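Side-chain contacts in uncharacterized metal-dependent hydrolase (Pyrococcus furiosus, PDB 3ICJ), which probably hydrolyses carbon-nitrogen bonds other than peptide bonds, in the manner of the amidohydrolase family, and binds zinc ions: residues L252-L255 against E256-R260; K284-R288 against R289-W293; N451-V454 against V455-E459; Q395-F398 against I399-D402; A173-N176 against S177-D181. All coordinates share one frame; numbering follows the deposited sequence.

Interaction 1 of 5, residues L252-L255 against E256-R260; sequences LFEL and EREGR
Leu255 and Arg260 meet where helix 246-257 ends in a Schellman motif, a clear example of how a helix C terminus is closed. Arg260 N donates to Leu255 O at 2.8 Å, and Gly259, with a positive phi of 72°, sends its own N-H to Glu256 O at 3.1 Å. The turn brings the arginine back beside the helix, where methyl CD2 of Leu255 touches NE of Arg260 at 3.7 Å. Within the same turn, NH2 of Arg260 forms a salt bridge with Glu258 OE1 at 2.9 Å.

One turn earlier, CG of Arg257 sits between its backbone N and carbonyl carbon (chi1 70°). From there the extended chain runs back along the helix and lays one guanidinium face over Glu254 CA. Its salt bridge is long, 3.9 Å from NH1 to Glu254 OE2, with the oxygen well out of the guanidinium plane. On the other branch, Glu254 OE1 lies 3.6 Å from Glu258 OE2, a like-charge approach probably eased by Lys221, which bridges to both glutamates.

Further out, Glu225 pairs with Arg260 NH1, while the Glu256 carboxylate accepts backbone N-H groups: OE2 that of Arg288, OE1 those of Arg289 and Leu290.

Interaction 2 of 5, residues K284-R288 against R289-W293; sequences KFEGR and RLRIW
Both faces of the Trp293 indole are met by the aliphatic parts of charged chains: Arg291 CG on one and, in one of the two conformations modelled for Lys284, the lysine CE on the opposite one, each 3.6 Å above the plane and offset toward the rim. In that conformer the chain is extended beyond CG, and CE makes a CH-pi contact 3.9 Å from the centroid of the six-membered ring of Trp293. Its NZ, 4.8 Å from the same centroid, adds an off-centre cation-pi contact. Phe285 O approaches the indole edge near the ring plane, while Trp293 NE1 donates outside the pair to Thr478 O.

The strands that carry these groups, 285-286 and 290-294, form a tight antiparallel beta hairpin. Phe285 and Ile292 are its hydrogen-bonded pair, with Phe285 N to Ile292 O at 3.0 Å and Ile292 N to Phe285 O at 2.8 Å; nearer the turn, Gly287 N donates to Leu290 O. Glu286 and Arg291 are the non-hydrogen-bonded pair, lying side by side with their CG atoms 3.7 Å apart.

The Arg291 guanidinium is held from its edge. NH2 donates to Arg289 O in the guanidinium plane, although it approaches that oxygen from 42° above the carbonyl plane. NE gives its N-H to a water at 2.9 Å, which in turn makes a weak bond to Glu286 OE1; the other carboxylate oxygen, OE2, forms a salt bridge with Arg491.

Interaction 3 of 5, residues N451-V454 against V455-E459; sequences NRYV and VDPGE
An Asx turn at Asp456 lies at the heart of this surface loop between helices 442-451 and 463-477, and Pro457, the residue within that turn, packs on Tyr453. The contact illustrates how an aromatic ring and a proline can fold a short connection against itself. Pro457 CG stands over the centre of the phenol ring, 3.9 Å from the Tyr453 centroid and only 11° off the ring normal, in a CH-pi contact. The proline crosses that face at a slant: its CA lies above the near rim, 3.7 Å from Tyr453 CD2, while CB and CG follow toward the hydroxyl end.

The phenol reaches this place because CG of Tyr453 stands between the backbone N and the carbonyl carbon (chi1 49°), which turns the ring back over the chain that follows. Close to its root, Tyr453 CB rests 3.4 Å from Asp456 O.

The Asx turn brackets the proline. Gly458 N donates to Asp456 OD1 at 2.9 Å, meeting the oxygen from above the carboxylate plane (65° out of it), and Glu459 N donates to Asp456 O at 2.9 Å in the 3-10 segment 457-459. Across the bend, one water accepts from Asp456 N at 2.8 Å and, weakly, from Val454 N. Farther along, the Glu459 carboxylate bonds to Thr422.

No direct hydrogen bond joins 451-454 to 455-459. The direct side-chain attraction across the bend is therefore probably mainly dispersion and CH-pi over the tyrosine face, supplemented by the shared water, while the direct polar bonds act locally in the turn around the proline.

Interaction 4 of 5, residues Q395-F398 against I399-D402; sequences QPHF and IVSD
His397 and Val400 meet where a type I beta turn, Gln395 to Phe398, runs into the short helix 398-401, just after strand 391-394 of the parallel sheet bordering the zinc site. Four backbone bonds carry the chain through. Phe398 N donates to Gln395 O to close the turn. Ile399 N then donates to Pro396 O at 3.0 Å, arriving from well above the carbonyl plane, while Ser401 N to His397 O, also 3.0 Å, runs nearly along the C=O axis. Asp402 N follows, donating to Phe398 O at 2.9 Å.

Aromatic faces supply the second kind of contact. His397 has its CG opposite the backbone N (chi1 -157°), and its imidazole bends forward over the next turn, where Val400 CB lies above one face, 4.0 Å from the His397 ring centroid, in a CH-pi contact displaced toward the rim. Of the ring atoms, NE2 comes closest to Val400, 3.7 Å from its CB. A face of the Phe398 ring is covered centrally by Gln395 CB, 3.6 Å above its plane.

Polar side-chain ends are secured from neighbouring parts of the fold. Glu438 OE1 is hydrogen-bonded to His397 ND1 and, in one of two conformers of the serine, to Ser401 OG. Gln395 OE1 bonds to ND1 of His373, a zinc ligand, and its NE2 to Ser432 OG; the amide is a second-shell group, consistent with its holding the orientation of the metal-binding imidazole. The Asp402 carboxylate runs alongside the Phe398 side chain and bonds to Tyr418 OH, with OD2 3.8 Å from Phe398 CB.

Interaction 5 of 5, residues A173-N176 against S177-D181; sequences AVMN and SKMID
Met175 and Ile180 press together on the tight side of this contact, CG of the methionine 3.5 Å from CG1 of the isoleucine, their side chains crossing at about a right angle. CG of Met175 stands between its backbone N and carbonyl carbon (chi1 66°), turning the thioether toward the helix, and Met175 CB also meets Met179 CG at 3.8 Å. Phe164 of strand 163-167 touches both methionines, and helix 200-214 adds Ser206 against Met175 and Ile210 against Met179, so the apolar seam is enclosed by sheet and helix.

Beside this seam is the buried Asn176, the N-cap of helix 177-183, at the point where strand 172-175 gives way to the helix. The two axes stand at 100° to each other, and the cap manages the corner: Asn176 OD1 accepts from Met179 N at 3.2 Å, a nearly straight bond (164°), while Asn176 O takes the N-H of Ile180 at 3.1 Å. The buried amide is used fully. OD1 also receives Val163 N, and ND2 gives its hydrogens to Arg161 O and Leu156 O, which fixes the amide rotation and orients the capping oxygen.

Ser177 is partly exposed, yet its OG is held by Arg153 and Asp157. The loose side belongs to the exposed Lys178: its side chain comes near only at CB, 3.9 Å from Asn176 OD1, and the remainder leads away from the strand.

Along the chain the order is interaction 5, then 1, 2, 4 and 3. Interactions 1 and 2, with centres 12 Å apart, are neighbours, the helix layer packed on the strand layer: helix 246-257 of a beta-alpha-beta unit lies against strand 290-294, Phe253 on Leu290. Interactions 3 and 4, centres 11 Å apart, form a second cluster across the chain's centre, where Ile399 packs on Arg452 and Tyr453; 30 Å separates the centres of interactions 2 and 4. Interaction 5 stands apart on a separate six-stranded sheet, at least 33 Å from the others between centres. Interaction 4 alone reaches the zinc ligands directly; the others lie farther from the metal site.

Interaction 1 of 5, residues L252-L255 against E256-R260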
# COMPACT_ATOMS: atom_id res chain seq x y z
N LEU A 252 -10.76 2.84 12.25
CA LEU A 252 -10.33 4.15 11.79
C LEU A 252 -11.20 5.30 12.32
O LEU A 252 -10.66 6.33 12.73
CB LEU A 252 -10.27 4.21 10.24
CG LEU A 252 -9.13 3.45 9.52
CD1 LEU A 252 -9.39 3.44 8.04
CD2 LEU A 252 -7.74 4.09 9.79
N PHE A 253 -12.53 5.14 12.33
CA PHE A 253 -13.44 6.17 12.90
C PHE A 253 -13.10 6.35 14.39
O PHE A 253 -13.08 7.47 14.90
CB PHE A 253 -14.91 5.76 12.81
CG PHE A 253 -15.54 5.94 11.45
CD1 PHE A 253 -15.39 7.13 10.73
CD2 PHE A 253 -16.36 4.96 10.91
CE1 PHE A 253 -16.02 7.29 9.48
CE2 PHE A 253 -16.98 5.12 9.68
CZ PHE A 253 -16.81 6.29 8.96
N GLU A 254 -12.85 5.24 15.07
CA GLU A 254 -12.53 5.31 16.52
C GLU A 254 -11.19 6.01 16.79
O GLU A 254 -11.11 6.93 17.63
CB GLU A 254 -12.59 3.93 17.16
CG GLU A 254 -12.55 3.95 18.69
CD GLU A 254 -13.01 2.65 19.32
OE1 GLU A 254 -12.37 2.21 20.31
OE2 GLU A 254 -14.02 2.08 18.87
N LEU A 255 -10.15 5.61 16.06
CA LEU A 255 -8.85 6.28 16.17
C LEU A 255 -8.92 7.79 15.87
O LEU A 255 -8.32 8.59 16.61
CB LEU A 255 -7.79 5.58 15.29
CG LEU A 255 -7.33 4.18 15.73
CD1 LEU A 255 -6.56 3.45 14.59
CD2 LEU A 255 -6.51 4.21 17.02
N GLU A 256 -9.65 8.16 14.81
CA GLU A 256 -9.90 9.55 14.42
C GLU A 256 -10.53 10.38 15.55
O GLU A 256 -9.94 11.38 15.98
CB GLU A 256 -10.72 9.63 13.13
CG GLU A 256 -11.44 10.98 12.84
CD GLU A 256 -10.61 12.04 12.10
OE1 GLU A 256 -9.47 11.78 11.67
OE2 GLU A 256 -11.13 13.17 11.95
N ARG A 257 -11.68 9.96 16.08
CA ARG A 257 -12.31 10.71 17.20
C ARG A 257 -11.52 10.64 18.52
O ARG A 257 -11.62 11.54 19.33
CB ARG A 257 -13.78 10.34 17.40
CG ARG A 257 -14.02 8.94 17.96
CD ARG A 257 -15.49 8.71 18.19
NE ARG A 257 -15.78 7.39 18.73
CZ ARG A 257 -16.15 6.32 18.01
NH1 ARG A 257 -16.38 5.17 18.62
NH2 ARG A 257 -16.29 6.40 16.69
N GLU A 258 -10.70 9.62 18.71
CA GLU A 258 -9.78 9.56 19.84
C GLU A 258 -8.51 10.38 19.73
O GLU A 258 -7.73 10.42 20.65
CB GLU A 258 -9.41 8.12 20.18
CG GLU A 258 -10.52 7.30 20.73
CD GLU A 258 -10.11 5.88 20.94
OE1 GLU A 258 -9.05 5.49 20.44
OE2 GLU A 258 -10.85 5.15 21.60
N GLY A 259 -8.30 11.01 18.59
CA GLY A 259 -7.11 11.84 18.36
C GLY A 259 -5.85 11.00 18.20
O GLY A 259 -4.74 11.47 18.41
N ARG A 260 -6.03 9.74 17.83
CA ARG A 260 -4.93 8.76 17.78
C ARG A 260 -4.41 8.48 16.36
O ARG A 260 -3.45 7.72 16.17
CB ARG A 260 -5.35 7.48 18.49
CG ARG A 260 -5.19 7.55 20.00
CD ARG A 260 -5.99 6.47 20.75
NE ARG A 260 -5.53 5.09 20.53
CZ ARG A 260 -6.05 4.00 21.11
NH1 ARG A 260 -5.56 2.80 20.83
NH2 ARG A 260 -7.06 4.10 21.98

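Interaction 2 of 5, residues K284-R288 against R289-W293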
# COMPACT_ATOMS: atom_id res chain seq x y z
N LYS A 284 -17.98 10.78 0.11
CA LYS A 284 -16.70 11.48 0.29
C LYS A 284 -16.78 12.41 1.51
O LYS A 284 -17.72 13.21 1.65
CB LYS A 284 -16.31 12.24 -0.98
CG LYS A 284 -14.92 12.90 -0.93
CD LYS A 284 -14.51 13.42 -2.31
CE LYS A 284 -13.54 14.60 -2.24
NZ LYS A 284 -13.16 15.13 -3.58
N PHE A 285 -15.81 12.28 2.42
CA PHE A 285 -15.83 13.00 3.70
C PHE A 285 -14.41 13.17 4.21
O PHE A 285 -13.67 12.19 4.36
CB PHE A 285 -16.67 12.24 4.76
CG PHE A 285 -17.24 13.15 5.85
CD1 PHE A 285 -18.60 13.37 5.94
CD2 PHE A 285 -16.42 13.81 6.74
CE1 PHE A 285 -19.13 14.22 6.92
CE2 PHE A 285 -16.95 14.67 7.71
CZ PHE A 285 -18.30 14.86 7.81
N GLU A 286 -14.04 14.43 4.48
CA GLU A 286 -12.70 14.76 4.98
C GLU A 286 -12.72 15.14 6.45
O GLU A 286 -13.18 16.23 6.79
CB GLU A 286 -12.12 15.93 4.17
CG GLU A 286 -10.62 16.15 4.48
CD GLU A 286 -10.05 17.40 3.84
OE1 GLU A 286 -10.22 17.58 2.61
OE2 GLU A 286 -9.43 18.21 4.57
N GLY A 287 -12.21 14.26 7.32
CA GLY A 287 -11.93 14.64 8.71
C GLY A 287 -10.56 15.26 8.88
O GLY A 287 -9.96 15.66 7.90
N ARG A 288 -10.07 15.33 10.13
CA ARG A 288 -8.75 15.94 10.39
C ARG A 288 -7.61 15.08 9.85
O ARG A 288 -6.67 15.60 9.25
CB ARG A 288 -8.50 16.21 11.90
CG ARG A 288 -9.71 16.51 12.80
CD ARG A 288 -10.49 17.82 12.52
NE ARG A 288 -9.79 18.84 11.73
CZ ARG A 288 -10.22 19.28 10.55
NH1 ARG A 288 -11.36 18.81 10.05
NH2 ARG A 288 -9.54 20.20 9.88
N ARG A 289 -7.69 13.77 10.07
CA ARG A 289 -6.74 12.81 9.49
C ARG A 289 -7.37 11.77 8.55
O ARG A 289 -6.82 11.49 7.48
CB ARG A 289 -5.95 12.10 10.58
CG ARG A 289 -5.00 13.03 11.37
CD ARG A 289 -3.97 13.67 10.41
NE ARG A 289 -2.86 14.25 11.14
CZ ARG A 289 -1.71 14.65 10.61
NH1 ARG A 289 -1.49 14.58 9.30
NH2 ARG A 289 -0.77 15.14 11.42
N LEU A 290 -8.52 11.21 8.95
CA LEU A 290 -9.23 10.19 8.17
C LEU A 290 -10.05 10.84 7.08
O LEU A 290 -10.82 11.78 7.34
CB LEU A 290 -10.15 9.34 9.07
CG LEU A 290 -11.09 8.32 8.40
CD1 LEU A 290 -10.30 7.18 7.71
CD2 LEU A 290 -12.10 7.73 9.41
N ARG A 291 -9.86 10.35 5.85
CA ARG A 291 -10.71 10.70 4.73
C ARG A 291 -11.42 9.44 4.24
O ARG A 291 -10.78 8.41 3.99
CB ARG A 291 -9.88 11.26 3.58
CG ARG A 291 -9.43 12.71 3.70
CD ARG A 291 -8.22 12.86 4.60
NE ARG A 291 -7.48 14.09 4.30
CZ ARG A 291 -6.42 14.51 4.98
NH1 ARG A 291 -5.78 15.62 4.62
NH2 ARG A 291 -6.00 13.82 6.03
N ILE A 292 -12.75 9.52 4.11
CA ILE A 292 -13.54 8.48 3.43
C ILE A 292 -13.48 8.90 1.97
O ILE A 292 -14.06 9.92 1.61
CB ILE A 292 -15.02 8.44 3.93
CG1 ILE A 292 -15.10 8.39 5.46
CG2 ILE A 292 -15.78 7.25 3.32
CD1 ILE A 292 -14.45 7.16 6.10
N TRP A 293 -12.74 8.17 1.14
CA TRP A 293 -12.31 8.73 -0.17
C TRP A 293 -12.73 7.95 -1.40
O TRP A 293 -12.94 8.53 -2.47
CB TRP A 293 -10.79 8.86 -0.19
CG TRP A 293 -10.24 10.15 -0.73
CD1 TRP A 293 -9.28 10.28 -1.69
CD2 TRP A 293 -10.59 11.48 -0.32
NE1 TRP A 293 -9.01 11.61 -1.92
CE2 TRP A 293 -9.79 12.37 -1.08
CE3 TRP A 293 -11.49 12.01 0.62
CZ2 TRP A 293 -9.86 13.76 -0.92
CZ3 TRP A 293 -11.57 13.40 0.77
CH2 TRP A 293 -10.75 14.25 0.01
O HOH W 1 -7.95 15.91 2.05

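Interaction 3 of 5, residues N451-V454 against V455-E459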
# COMPACT_ATOMS: atom_id res chain seq x y z
N ASN A 451 17.48 3.13 -10.48
CA ASN A 451 18.60 2.27 -10.88
C ASN A 451 18.23 0.99 -11.62
O ASN A 451 19.07 0.45 -12.35
CB ASN A 451 19.48 1.93 -9.67
CG ASN A 451 20.04 3.16 -9.00
OD1 ASN A 451 20.44 4.12 -9.67
ND2 ASN A 451 20.07 3.16 -7.66
N ARG A 452 17.02 0.49 -11.41
CA ARG A 452 16.61 -0.83 -11.93
C ARG A 452 15.56 -0.74 -13.06
O ARG A 452 14.86 0.25 -13.18
CB ARG A 452 16.09 -1.74 -10.80
CG ARG A 452 17.14 -2.15 -9.73
CD ARG A 452 18.19 -3.16 -10.27
NE ARG A 452 17.57 -4.34 -10.91
CZ ARG A 452 17.25 -5.47 -10.27
NH1 ARG A 452 17.49 -5.61 -8.97
NH2 ARG A 452 16.69 -6.47 -10.94
N TYR A 453 15.48 -1.79 -13.86
CA TYR A 453 14.52 -1.92 -14.98
C TYR A 453 14.25 -3.41 -15.23
O TYR A 453 15.05 -4.26 -14.85
CB TYR A 453 15.09 -1.24 -16.24
CG TYR A 453 16.50 -1.65 -16.54
CD1 TYR A 453 16.77 -2.83 -17.24
CD2 TYR A 453 17.60 -0.90 -16.08
CE1 TYR A 453 18.06 -3.24 -17.48
CE2 TYR A 453 18.91 -1.31 -16.34
CZ TYR A 453 19.12 -2.48 -17.04
OH TYR A 453 20.40 -2.92 -17.32
N VAL A 454 13.12 -3.73 -15.86
CA VAL A 454 12.85 -5.12 -16.21
C VAL A 454 13.73 -5.55 -17.38
O VAL A 454 14.56 -6.46 -17.24
CB VAL A 454 11.35 -5.38 -16.48
CG1 VAL A 454 11.11 -6.83 -16.88
CG2 VAL A 454 10.54 -5.03 -15.23
N VAL A 455 13.54 -4.88 -18.52
CA VAL A 455 14.36 -5.07 -19.72
C VAL A 455 14.82 -3.76 -20.37
O VAL A 455 15.90 -3.72 -20.96
CB VAL A 455 13.64 -5.92 -20.81
CG1 VAL A 455 13.63 -7.40 -20.42
CG2 VAL A 455 12.22 -5.40 -21.07
N ASP A 456 14.03 -2.69 -20.23
CA ASP A 456 14.35 -1.43 -20.91
C ASP A 456 14.91 -0.38 -19.96
O ASP A 456 14.16 0.19 -19.14
CB ASP A 456 13.12 -0.90 -21.67
CG ASP A 456 13.39 0.41 -22.43
OD1 ASP A 456 14.56 0.84 -22.60
OD2 ASP A 456 12.40 1.01 -22.86
N PRO A 457 16.23 -0.08 -20.08
CA PRO A 457 16.80 0.92 -19.17
C PRO A 457 16.17 2.31 -19.34
O PRO A 457 16.23 3.11 -18.42
CB PRO A 457 18.28 0.95 -19.55
CG PRO A 457 18.52 -0.38 -20.23
CD PRO A 457 17.26 -0.66 -20.96
N GLY A 458 15.56 2.54 -20.50
CA GLY A 458 14.75 3.74 -20.78
C GLY A 458 13.55 3.95 -19.86
O GLY A 458 12.98 5.04 -19.83
N GLU A 459 13.16 2.92 -19.10
CA GLU A 459 12.00 3.05 -18.21
C GLU A 459 12.34 3.51 -16.78
O GLU A 459 11.45 3.71 -15.95
CB GLU A 459 11.14 1.77 -18.19
CG GLU A 459 10.36 1.48 -19.50
CD GLU A 459 9.26 2.50 -19.84
OE1 GLU A 459 8.90 3.36 -19.00
OE2 GLU A 459 8.74 2.46 -20.99
O HOH W 2 11.72 -2.47 -18.58

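Interaction 4 of 5, residues Q395-F398 against I399-D402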
# COMPACT_ATOMS: atom_id res chain seq x y z
N GLN A 395 4.39 0.41 -8.07
CA GLN A 395 5.26 -0.03 -6.98
C GLN A 395 6.64 -0.36 -7.56
O GLN A 395 6.84 -1.46 -8.10
CB GLN A 395 4.66 -1.27 -6.27
CG GLN A 395 3.31 -1.03 -5.55
CD GLN A 395 2.11 -0.94 -6.52
OE1 GLN A 395 2.05 -1.66 -7.52
NE2 GLN A 395 1.16 -0.05 -6.21
N PRO A 396 7.59 0.60 -7.48
CA PRO A 396 8.87 0.37 -8.16
C PRO A 396 9.66 -0.82 -7.62
O PRO A 396 10.40 -1.43 -8.40
CB PRO A 396 9.64 1.67 -7.94
CG PRO A 396 8.57 2.70 -7.75
CD PRO A 396 7.46 2.01 -7.04
N HIS A 397 9.51 -1.17 -6.34
CA HIS A 397 10.24 -2.30 -5.80
C HIS A 397 9.83 -3.65 -6.41
O HIS A 397 10.56 -4.62 -6.32
CB HIS A 397 10.23 -2.33 -4.25
CG HIS A 397 11.37 -3.11 -3.67
ND1 HIS A 397 11.21 -4.37 -3.12
CD2 HIS A 397 12.70 -2.84 -3.60
CE1 HIS A 397 12.39 -4.83 -2.73
NE2 HIS A 397 13.31 -3.92 -3.01
N PHE A 398 8.66 -3.71 -7.06
CA PHE A 398 8.25 -4.91 -7.83
C PHE A 398 9.32 -5.26 -8.88
O PHE A 398 9.52 -6.42 -9.21
CB PHE A 398 6.91 -4.69 -8.56
CG PHE A 398 5.65 -4.82 -7.70
CD1 PHE A 398 5.69 -4.84 -6.33
CD2 PHE A 398 4.40 -4.84 -8.33
CE1 PHE A 398 4.51 -4.94 -5.57
CE2 PHE A 398 3.23 -4.93 -7.59
CZ PHE A 398 3.29 -4.99 -6.19
N ILE A 399 10.00 -4.25 -9.41
CA ILE A 399 11.09 -4.47 -10.38
C ILE A 399 12.20 -5.35 -9.80
O ILE A 399 12.65 -6.30 -10.45
CB ILE A 399 11.66 -3.14 -10.93
CG1 ILE A 399 10.58 -2.38 -11.70
CG2 ILE A 399 12.86 -3.42 -11.85
CD1 ILE A 399 10.93 -0.91 -12.05
N VAL A 400 12.61 -5.05 -8.56
CA VAL A 400 13.57 -5.85 -7.80
C VAL A 400 13.03 -7.25 -7.43
O VAL A 400 13.72 -8.25 -7.62
CB VAL A 400 14.02 -5.09 -6.50
CG1 VAL A 400 15.04 -5.91 -5.70
CG2 VAL A 400 14.62 -3.74 -6.86
N SER A 401 11.81 -7.31 -6.91
CA SER A 401 11.24 -8.54 -6.34
C SER A 401 10.82 -9.57 -7.37
O SER A 401 10.97 -10.78 -7.16
CB SER A 401 10.03 -8.22 -5.48
OG SER A 401 10.37 -7.44 -4.36
N ASP A 402 10.27 -9.09 -8.48
CA ASP A 402 9.68 -9.97 -9.49
C ASP A 402 10.68 -10.33 -10.58
O ASP A 402 10.48 -9.98 -11.75
CB ASP A 402 8.44 -9.32 -10.10
CG ASP A 402 7.37 -8.97 -9.06
OD1 ASP A 402 7.50 -9.33 -7.87
OD2 ASP A 402 6.35 -8.38 -9.47

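Interaction 5 of 5, residues A173-N176 against S177-D181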
# COMPACT_ATOMS: atom_id res chain seq x y z
N ALA A 173 -0.34 -23.12 5.88
CA ALA A 173 -0.23 -22.73 7.28
C ALA A 173 -0.48 -23.92 8.21
O ALA A 173 -1.17 -24.85 7.83
CB ALA A 173 -1.19 -21.60 7.60
N VAL A 174 0.11 -23.89 9.40
CA VAL A 174 -0.19 -24.87 10.45
C VAL A 174 -0.84 -24.15 11.63
O VAL A 174 -0.51 -23.00 11.93
CB VAL A 174 1.07 -25.72 10.87
CG1 VAL A 174 2.12 -24.86 11.60
CG2 VAL A 174 0.68 -26.96 11.71
N MET A 175 -1.79 -24.84 12.28
CA MET A 175 -2.48 -24.28 13.44
C MET A 175 -2.63 -25.33 14.56
O MET A 175 -2.50 -26.53 14.31
CB MET A 175 -3.84 -23.65 13.03
CG MET A 175 -4.90 -24.64 12.51
SD MET A 175 -6.33 -23.83 11.72
CE MET A 175 -5.68 -23.57 10.09
N ASN A 176 -2.87 -24.88 15.79
CA ASN A 176 -3.19 -25.85 16.85
C ASN A 176 -4.70 -26.08 16.96
O ASN A 176 -5.47 -25.52 16.16
CB ASN A 176 -2.53 -25.48 18.19
CG ASN A 176 -3.08 -24.21 18.79
OD1 ASN A 176 -4.00 -23.58 18.25
ND2 ASN A 176 -2.51 -23.82 19.93
N SER A 177 -5.12 -26.91 17.92
CA SER A 177 -6.52 -27.30 18.10
C SER A 177 -7.45 -26.14 18.45
O SER A 177 -8.56 -26.06 17.91
CB SER A 177 -6.66 -28.41 19.14
OG SER A 177 -5.99 -29.58 18.71
N LYS A 178 -6.99 -25.25 19.33
CA LYS A 178 -7.74 -24.05 19.73
C LYS A 178 -8.11 -23.19 18.52
O LYS A 178 -9.25 -22.76 18.38
CB LYS A 178 -6.94 -23.22 20.74
CG LYS A 178 -7.08 -23.70 22.17
CD LYS A 178 -6.56 -22.66 23.13
CE LYS A 178 -7.17 -22.83 24.52
NZ LYS A 178 -6.58 -23.98 25.25
N MET A 179 -7.13 -22.99 17.64
CA MET A 179 -7.33 -22.24 16.41
C MET A 179 -8.30 -22.98 15.46
O MET A 179 -9.18 -22.35 14.88
CB MET A 179 -5.98 -21.97 15.74
CG MET A 179 -6.00 -20.93 14.63
SD MET A 179 -6.31 -19.23 15.19
CE MET A 179 -7.57 -18.94 13.99
N ILE A 180 -8.14 -24.30 15.32
CA ILE A 180 -9.04 -25.13 14.51
C ILE A 180 -10.50 -24.98 14.98
O ILE A 180 -11.42 -24.82 14.15
CB ILE A 180 -8.62 -26.65 14.55
CG1 ILE A 180 -7.39 -26.87 13.68
CG2 ILE A 180 -9.74 -27.56 14.04
CD1 ILE A 180 -6.61 -28.11 14.02
N ASP A 181 -10.69 -24.99 16.30
CA ASP A 181 -12.01 -24.86 16.94
C ASP A 181 -12.66 -23.50 16.65
O ASP A 181 -13.89 -23.40 16.51
CB ASP A 181 -11.92 -25.07 18.46
CG ASP A 181 -11.63 -26.53 18.86
OD1 ASP A 181 -11.71 -27.44 18.01
OD2 ASP A 181 -11.35 -26.75 20.06